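Local coordinates for sepf-like protein (Archaeoglobus fulgidus, PDB 3ZIE) that is a SepF-like cell division protein that may, like SepF, tether the Z ring to the membrane, at residues D58-G63 with I74-N79; I26-I31 with E64-M69. The protein carries 1 engineered substitution. All blocks are in the same frame, centred on the assembly; numbering follows the deposited sequence.

Contact 1: D58-G63 with I74-N79; sequences DIVGLG and IKVDRN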
loop_
_atom_site.group_PDB
_atom_site.type_symbol
_atom_site.label_atom_id
_atom_site.label_comp_id
_atom_site.label_asym_id
_atom_site.label_seq_id
_atom_site.Cartn_x
_atom_site.Cartn_y
_atom_site.Cartn_z
ATOM N N ASP B 58 -1.240 3.349 -12.351
ATOM C CA ASP B 58 -1.183 1.916 -12.273
ATOM C C ASP B 58 -2.279 1.425 -11.299
ATOM O O ASP B 58 -2.774 2.197 -10.456
ATOM C CB ASP B 58 0.192 1.528 -11.763
ATOM C CG ASP B 58 0.618 0.161 -12.212
ATOM O OD1 ASP B 58 -0.215 -0.585 -12.803
ATOM O OD2 ASP B 58 1.823 -0.177 -11.961
ATOM N N ILE B 59 -2.674 0.163 -11.419
ATOM C CA ILE B 59 -3.591 -0.410 -10.426
ATOM C C ILE B 59 -3.214 -1.865 -10.289
ATOM O O ILE B 59 -3.162 -2.557 -11.311
ATOM C CB ILE B 59 -5.068 -0.249 -10.847
ATOM C CG1 ILE B 59 -6.023 -0.924 -9.871
ATOM C CG2 ILE B 59 -5.339 -0.825 -12.303
ATOM C CD1 ILE B 59 -7.477 -0.532 -10.136
ATOM N N VAL B 60 -2.922 -2.323 -9.072
ATOM C CA VAL B 60 -2.373 -3.666 -8.872
ATOM C C VAL B 60 -3.098 -4.295 -7.650
ATOM O O VAL B 60 -3.240 -3.636 -6.630
ATOM C CB VAL B 60 -0.854 -3.522 -8.614
ATOM C CG1 VAL B 60 -0.217 -4.828 -8.293
ATOM C CG2 VAL B 60 -0.140 -2.949 -9.902
ATOM N N GLY B 61 -3.515 -5.553 -7.733
ATOM C CA GLY B 61 -4.076 -6.237 -6.569
ATOM C C GLY B 61 -2.994 -6.446 -5.513
ATOM O O GLY B 61 -1.822 -6.630 -5.858
ATOM N N LEU B 62 -3.383 -6.423 -4.238
ATOM C CA LEU B 62 -2.456 -6.652 -3.102
ATOM C C LEU B 62 -3.175 -7.699 -2.251
ATOM O O LEU B 62 -4.191 -7.406 -1.616
ATOM C CB LEU B 62 -2.205 -5.358 -2.297
ATOM C CG LEU B 62 -1.456 -5.508 -0.965
ATOM C CD1 LEU B 62 0.019 -5.788 -1.209
ATOM C CD2 LEU B 62 -1.658 -4.305 -0.089
ATOM N N GLY B 63 -2.684 -8.923 -2.281
ATOM C CA GLY B 63 -3.444 -10.054 -1.725
ATOM C C GLY B 63 -4.846 -10.161 -2.332
ATOM O O GLY B 63 -5.102 -9.785 -3.484
ATOM N N ILE B 74 3.735 7.325 -11.192
ATOM C CA ILE B 74 4.121 6.436 -10.061
ATOM C C ILE B 74 3.659 5.054 -10.487
ATOM O O ILE B 74 2.535 4.890 -10.968
ATOM C CB ILE B 74 3.574 6.890 -8.658
ATOM C CG1 ILE B 74 4.094 8.316 -8.300
ATOM C CG2 ILE B 74 3.909 5.816 -7.559
ATOM C CD1 ILE B 74 3.501 9.001 -7.004
ATOM N N LYS B 75 4.576 4.090 -10.456
ATOM C CA LYS B 75 4.248 2.734 -10.903
ATOM C C LYS B 75 4.422 1.797 -9.732
ATOM O O LYS B 75 5.002 2.182 -8.709
ATOM C CB LYS B 75 5.151 2.258 -12.055
ATOM C CG LYS B 75 4.912 2.997 -13.428
ATOM C CD LYS B 75 3.524 2.578 -14.054
ATOM C CE LYS B 75 3.172 3.283 -15.380
ATOM N NZ LYS B 75 4.254 3.076 -16.412
ATOM N N VAL B 76 3.845 0.611 -9.842
ATOM C CA VAL B 76 4.100 -0.456 -8.885
ATOM C C VAL B 76 5.168 -1.348 -9.472
ATOM O O VAL B 76 5.018 -1.842 -10.589
ATOM C CB VAL B 76 2.833 -1.264 -8.603
ATOM C CG1 VAL B 76 3.118 -2.401 -7.583
ATOM C CG2 VAL B 76 1.727 -0.352 -8.071
ATOM N N ASP B 77 6.274 -1.536 -8.766
ATOM C CA ASP B 77 7.266 -2.548 -9.176
ATOM C C ASP B 77 6.695 -3.916 -8.766
ATOM O O ASP B 77 6.552 -4.211 -7.569
ATOM C CB ASP B 77 8.603 -2.252 -8.520
ATOM C CG ASP B 77 9.652 -3.313 -8.779
ATOM O OD1 ASP B 77 9.399 -4.222 -9.614
ATOM O OD2 ASP B 77 10.726 -3.238 -8.109
ATOM N N ARG B 78 6.332 -4.732 -9.761
ATOM C CA ARG B 78 5.700 -6.061 -9.512
ATOM C C ARG B 78 6.657 -7.176 -9.081
ATOM O O ARG B 78 6.220 -8.255 -8.721
ATOM C CB ARG B 78 5.014 -6.551 -10.747
ATOM C CG ARG B 78 3.747 -5.744 -11.147
ATOM C CD ARG B 78 3.316 -6.338 -12.482
ATOM N NE ARG B 78 1.993 -5.944 -12.956
ATOM C CZ ARG B 78 0.920 -5.821 -12.204
ATOM N NH1 ARG B 78 1.014 -6.074 -10.922
ATOM N NH2 ARG B 78 -0.240 -5.464 -12.749
ATOM N N ASN B 79 7.955 -6.909 -9.097
ATOM C CA ASN B 79 8.905 -7.878 -8.538
ATOM C C ASN B 79 8.986 -7.681 -7.006
ATOM O O ASN B 79 9.496 -6.669 -6.575
ATOM C CB ASN B 79 10.288 -7.596 -9.131
ATOM C CG ASN B 79 11.374 -8.521 -8.567
ATOM O OD1 ASN B 79 11.187 -9.725 -8.446
ATOM N ND2 ASN B 79 12.504 -7.931 -8.192
#
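Asp58 supplies the hydrogen bond of this contact: its OD2 accepts from the backbone N of Val76 at 3.0 Å. The N-H points almost straight at the oxygen (170°) and meets it on the anti side, close to the carboxylate plane. With CG anti to its own N (chi1 -153°), the carboxylate is swung across the gap, and the Asp58 side chain crosses that of Val76 at about a right angle. Apolar contact follows two residues on, where Val60 and Val76 reach toward each other tip to tip, Val60 CG2 lying 3.7 Å from Val76 CB.

The axes of strands 58-62 and 75-78 approach to 6.7 Å, with their N-to-C directions 40° apart, so a side chain bridges them in place of backbone pairing. Strand 58-62 is the outermost of its sheet within this chain, whereas residues 75-77 pair in parallel with a strand of the second subunit.

The guanidinium of Arg78 is carried on a chain extended from CG to NE, and the Val60 and Arg78 side chains approach each other from opposite directions. Val60 CG1 lies at the guanidinium edge, 3.2 Å from Arg78 NH1. No salt bridge forms with the nearby carboxylate, since Asp58 OD1 and Arg78 NH2 remain 4.9 Å apart.

Contact 2: I26-I31 with E64-M69; sequences IVVADI and EDYVIM. Engineered in segment 64-69: Met69 (natural residue Ile).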
loop_
_atom_site.group_PDB
_atom_site.type_symbol
_atom_site.label_atom_id
_atom_site.label_comp_id
_atom_site.label_asym_id
_atom_site.label_seq_id
_atom_site.Cartn_x
_atom_site.Cartn_y
_atom_site.Cartn_z
ATOM N N ILE B 26 -1.779 8.656 -3.685
ATOM C CA ILE B 26 -1.844 7.190 -3.857
ATOM C C ILE B 26 -3.015 6.715 -2.991
ATOM O O ILE B 26 -3.193 7.200 -1.850
ATOM C CB ILE B 26 -0.536 6.519 -3.444
ATOM C CG1 ILE B 26 0.594 6.954 -4.425
ATOM C CG2 ILE B 26 -0.649 4.900 -3.331
ATOM C CD1 ILE B 26 1.977 6.734 -3.901
ATOM N N VAL B 27 -3.829 5.808 -3.533
ATOM C CA VAL B 27 -4.916 5.223 -2.754
ATOM C C VAL B 27 -4.741 3.720 -2.670
ATOM O O VAL B 27 -4.502 3.059 -3.706
ATOM C CB VAL B 27 -6.295 5.496 -3.385
ATOM C CG1 VAL B 27 -7.409 4.785 -2.583
ATOM C CG2 VAL B 27 -6.555 6.995 -3.488
ATOM N N VAL B 28 -4.832 3.191 -1.449
ATOM C CA VAL B 28 -4.871 1.753 -1.241
ATOM C C VAL B 28 -6.327 1.471 -0.844
ATOM O O VAL B 28 -6.843 1.970 0.162
ATOM C CB VAL B 28 -3.862 1.279 -0.183
ATOM C CG1 VAL B 28 -3.936 -0.313 0.005
ATOM C CG2 VAL B 28 -2.434 1.629 -0.626
ATOM N N ALA B 29 -7.033 0.725 -1.686
ATOM C CA ALA B 29 -8.477 0.486 -1.462
ATOM C C ALA B 29 -8.746 -0.912 -0.919
ATOM O O ALA B 29 -8.264 -1.933 -1.483
ATOM C CB ALA B 29 -9.233 0.729 -2.779
ATOM N N ASP B 30 -9.512 -0.975 0.186
ATOM C CA ASP B 30 -9.909 -2.244 0.754
ATOM C C ASP B 30 -11.203 -2.629 0.080
ATOM O O ASP B 30 -12.170 -1.876 0.181
ATOM C CB ASP B 30 -10.143 -2.102 2.267
ATOM C CG ASP B 30 -10.421 -3.441 2.945
ATOM O OD1 ASP B 30 -10.514 -4.473 2.270
ATOM O OD2 ASP B 30 -10.505 -3.492 4.199
ATOM N N ILE B 31 -11.206 -3.755 -0.642
ATOM C CA ILE B 31 -12.443 -4.224 -1.300
ATOM C C ILE B 31 -13.055 -5.470 -0.636
ATOM O O ILE B 31 -13.975 -6.088 -1.233
ATOM C CB ILE B 31 -12.222 -4.546 -2.841
ATOM C CG1 ILE B 31 -11.104 -5.606 -2.980
ATOM C CG2 ILE B 31 -12.118 -3.166 -3.622
ATOM C CD1 ILE B 31 -10.762 -6.148 -4.343
ATOM N N GLU B 64 -5.769 -10.629 -1.513
ATOM C CA GLU B 64 -7.166 -10.849 -1.918
ATOM C C GLU B 64 -8.039 -9.645 -1.714
ATOM O O GLU B 64 -9.076 -9.521 -2.360
ATOM C CB GLU B 64 -7.779 -11.975 -1.042
ATOM C CG GLU B 64 -7.162 -13.327 -1.245
ATOM C CD GLU B 64 -7.905 -14.127 -2.297
ATOM O OE1 GLU B 64 -8.497 -13.510 -3.218
ATOM O OE2 GLU B 64 -7.912 -15.380 -2.187
ATOM N N ASP B 65 -7.670 -8.771 -0.784
ATOM C CA ASP B 65 -8.645 -7.826 -0.276
ATOM C C ASP B 65 -8.375 -6.367 -0.567
ATOM O O ASP B 65 -9.192 -5.519 -0.222
ATOM C CB ASP B 65 -8.870 -8.078 1.237
ATOM C CG ASP B 65 -9.546 -9.412 1.494
ATOM O OD1 ASP B 65 -10.204 -9.928 0.552
ATOM O OD2 ASP B 65 -9.412 -9.961 2.605
ATOM N N TYR B 66 -7.212 -6.070 -1.166
ATOM C CA TYR B 66 -6.775 -4.697 -1.449
ATOM C C TYR B 66 -6.382 -4.509 -2.915
ATOM O O TYR B 66 -5.983 -5.435 -3.591
ATOM C CB TYR B 66 -5.535 -4.301 -0.608
ATOM C CG TYR B 66 -5.862 -4.189 0.831
ATOM C CD1 TYR B 66 -6.379 -3.012 1.360
ATOM C CD2 TYR B 66 -5.649 -5.262 1.674
ATOM C CE1 TYR B 66 -6.709 -2.926 2.730
ATOM C CE2 TYR B 66 -6.007 -5.191 3.024
ATOM C CZ TYR B 66 -6.536 -4.013 3.530
ATOM O OH TYR B 66 -6.863 -3.954 4.864
ATOM N N VAL B 67 -6.430 -3.273 -3.357
ATOM C CA VAL B 67 -5.934 -2.886 -4.670
ATOM C C VAL B 67 -5.142 -1.602 -4.453
ATOM O O VAL B 67 -5.588 -0.713 -3.752
ATOM C CB VAL B 67 -7.145 -2.626 -5.624
ATOM C CG1 VAL B 67 -6.712 -2.163 -6.906
ATOM C CG2 VAL B 67 -7.843 -3.956 -5.908
ATOM N N ILE B 68 -3.971 -1.497 -5.054
ATOM C CA ILE B 68 -3.141 -0.300 -4.912
ATOM C C ILE B 68 -3.320 0.508 -6.195
ATOM O O ILE B 68 -3.175 -0.029 -7.304
ATOM C CB ILE B 68 -1.655 -0.633 -4.746
ATOM C CG1 ILE B 68 -1.377 -1.518 -3.514
ATOM C CG2 ILE B 68 -0.847 0.666 -4.647
ATOM C CD1 ILE B 68 0.027 -2.231 -3.536
HETATM N N MSE B 69 -3.636 1.786 -6.046
HETATM C CA MSE B 69 -3.816 2.665 -7.198
HETATM C C MSE B 69 -2.854 3.812 -7.144
HETATM O O MSE B 69 -2.767 4.503 -6.110
HETATM C CB MSE B 69 -5.256 3.196 -7.158
HETATM C CG MSE B 69 -6.254 2.000 -7.315
HETATM SE SE MSE B 69 -7.827 3.014 -7.485
HETATM C CE MSE B 69 -7.115 3.438 -9.473
#
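Asp30 OD1 lies over one face of the Tyr66 ring, 4.1 Å above its plane and displaced toward the rim; carboxylate and ring planes are 29° apart. Nearer the backbone, Asp30 CB touches Tyr66 CE1 at 3.6 Å, while Val28 CG1 comes in obliquely against Tyr66 CD1.

These residues share one face of an antiparallel strand pair at the centre of the four-stranded mixed sheet, where strands 26-30 and 66-69 run at 166° with axes 4.7 Å apart. Val28 with Ile68 and Asp30 with Tyr66 are non-hydrogen-bonded pairs; Val27 with Met69 and Ala29 with Val67 are hydrogen-bonded pairs, each joined by reciprocal N-H...O bonds. Their side chains occupy the other face, where helices 14-22 and 38-55 cover the engineered Met69, a selenomethionine. Leu62 of the second subunit packs on Val28 and Tyr66, placing the ring's face of the sheet at the dimer interface. Were the Tyr66 ring cut back to an alanine, Val28 CG1 and the Asp30 side chain would probably lose the surface they rest on, and a gap would be likely to open beside that leucine.

Asp30 OD1 accepts from Ala32 N just beyond the strand, which helps fix the carboxylate's rotation. Past the last pair, Ile31 N donates to Asp65 O at 2.7 Å, tilted out of the carbonyl plane. Ile31 CG1 sits between its own N and carbonyl carbon (chi1 57°), and the chain continues to CD1, 4.0 Å from Val67 CG2.

In the fold
Contact 2 is the buried one, its centre about 4 Å from the centre of the chain, whereas contact 1 lies about 9 Å out and is only partly buried. Chemistry follows position: contact 2 buries 565 Å² and combines regular backbone pairing with side-chain packing, while contact 1 buries 282 Å² and has a single side-chain-to-backbone bond and valine packing between strands that do not pair. They meet in one sheet, because strands 58-62 and 66-70 are neighbours, with a probable hydrogen bond from Ile68 N to Val60 O (2.8 Å) and Ile59 packed against Val67. Both reach the second subunit, contact 2 by side-chain packing and contact 1 partly by backbone pairing of residues 75-77.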